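Local coordinates for protein NolR (Sinorhizobium fredii, PDB 4OMZ) that probably binds DNA as an ArsR-family helix-turn-helix transcription factor that regulates nodulation and symbiosis genes in rhizobia, at residues P7-P10 / E11-E14. Numbering follows the deposited sequence.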
loop_
_atom_site.group_PDB
_atom_site.type_symbol
_atom_site.label_atom_id
_atom_site.label_comp_id
_atom_site.label_asym_id
_atom_site.label_seq_id
_atom_site.Cartn_x
_atom_site.Cartn_y
_atom_site.Cartn_z
ATOM N N PRO A 7 -13.824 -9.598 -19.508
ATOM C CA PRO A 7 -12.598 -9.342 -18.737
ATOM C C PRO A 7 -12.115 -7.888 -18.784
ATOM O O PRO A 7 -12.572 -7.102 -19.615
ATOM C CB PRO A 7 -11.574 -10.273 -19.394
ATOM C CG PRO A 7 -12.389 -11.351 -20.016
ATOM C CD PRO A 7 -13.636 -10.673 -20.496
ATOM N N LEU A 8 -11.206 -7.545 -17.875
ATOM C CA LEU A 8 -10.641 -6.200 -17.799
ATOM C C LEU A 8 -9.590 -5.988 -18.892
ATOM O O LEU A 8 -8.851 -6.912 -19.227
ATOM C CB LEU A 8 -10.035 -5.948 -16.416
ATOM C CG LEU A 8 -11.039 -5.815 -15.267
ATOM C CD1 LEU A 8 -10.347 -5.920 -13.919
ATOM C CD2 LEU A 8 -11.816 -4.511 -15.374
ATOM N N SER A 9 -9.539 -4.786 -19.458
ATOM C CA SER A 9 -8.568 -4.479 -20.509
ATOM C C SER A 9 -7.130 -4.682 -20.024
ATOM O O SER A 9 -6.857 -4.591 -18.823
ATOM C CB SER A 9 -8.751 -3.042 -21.006
ATOM O OG SER A 9 -8.093 -2.122 -20.152
ATOM N N PRO A 10 -6.204 -4.958 -20.958
ATOM C CA PRO A 10 -4.780 -5.076 -20.627
ATOM C C PRO A 10 -4.220 -3.790 -20.016
ATOM O O PRO A 10 -3.280 -3.845 -19.213
ATOM C CB PRO A 10 -4.136 -5.382 -21.979
ATOM C CG PRO A 10 -5.214 -6.085 -22.733
ATOM C CD PRO A 10 -6.467 -5.350 -22.354
ATOM N N GLU A 11 -4.793 -2.648 -20.388
ATOM C CA GLU A 11 -4.348 -1.373 -19.837
ATOM C C GLU A 11 -4.533 -1.284 -18.325
ATOM O O GLU A 11 -3.648 -0.806 -17.624
ATOM C CB GLU A 11 -5.098 -0.208 -20.493
ATOM C CG GLU A 11 -4.520 1.163 -20.143
ATOM C CD GLU A 11 -5.106 2.298 -20.971
ATOM O OE1 GLU A 11 -6.102 2.069 -21.692
ATOM O OE2 GLU A 11 -4.576 3.429 -20.887
ATOM N N LYS A 12 -5.675 -1.754 -17.827
ATOM C CA LYS A 12 -5.978 -1.715 -16.390
ATOM C C LYS A 12 -5.152 -2.722 -15.596
ATOM O O LYS A 12 -4.896 -2.566 -14.406
ATOM C CB LYS A 12 -7.473 -1.914 -16.179
ATOM C CG LYS A 12 -8.257 -0.794 -16.841
ATOM C CD LYS A 12 -9.767 -0.879 -16.636
ATOM C CE LYS A 12 -10.216 0.159 -15.603
ATOM N NZ LYS A 12 -11.487 -0.196 -14.898
ATOM N N HIS A 13 -4.756 -3.757 -16.309
ATOM C CA HIS A 13 -3.860 -4.815 -15.874
ATOM C C HIS A 13 -2.433 -4.289 -15.656
ATOM O O HIS A 13 -1.773 -4.553 -14.619
ATOM C CB HIS A 13 -3.982 -5.870 -16.977
ATOM C CG HIS A 13 -4.898 -6.999 -16.631
ATOM N ND1 HIS A 13 -5.491 -7.096 -15.400
ATOM C CD2 HIS A 13 -5.548 -7.888 -17.422
ATOM C CE1 HIS A 13 -6.298 -8.140 -15.382
ATOM N NE2 HIS A 13 -6.389 -8.603 -16.610
ATOM N N GLU A 14 -2.013 -3.449 -16.591
ATOM C CA GLU A 14 -0.702 -2.831 -16.552
ATOM C C GLU A 14 -0.658 -1.680 -15.528
ATOM O O GLU A 14 0.348 -1.465 -14.822
ATOM C CB GLU A 14 -0.388 -2.303 -17.950
ATOM C CG GLU A 14 0.157 -3.335 -18.918
ATOM C CD GLU A 14 0.515 -2.726 -20.257
ATOM O OE1 GLU A 14 0.183 -1.539 -20.477
ATOM O OE2 GLU A 14 1.119 -3.430 -21.093
#
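P10, L8 and H13 bury the most surface where the chain turns into its first helix. P10 is the first residue after the cap. The first turn of a helix offers no helical carbonyl to its backbone N-H groups, so proline costs no such bond there. Its carbonyl O accepts from E14 N at 2.9 Å, the i to i+4 bond of the first turn. The L8 side chain points toward the helix, with its CB 4.5 Å from H13 CE1, a loose contact. The H13 imidazole lies back toward the loop. L8 O stands obliquely to the ring, 3.9 Å from H13 CD2. A phosphate ion, probably from crystallisation, is close to the H13 side chain. S9 is the N-cap. Its OG lies between its own backbone N and carbonyl carbon (chi1 83°), which turns the hydroxyl over the helix start. There OG accepts a weak bond from K12 N at 3.4 Å. S9 O takes further weak bonds from the backbone N of K12 and of H13. The cap opens helix 10-26 at an outlying end of the chain, where the second subunit of the dimer meets it. L8 makes backbone hydrogen bonds to that subunit and packs on its K51, while H13 packs on L33 of its helix 29-40.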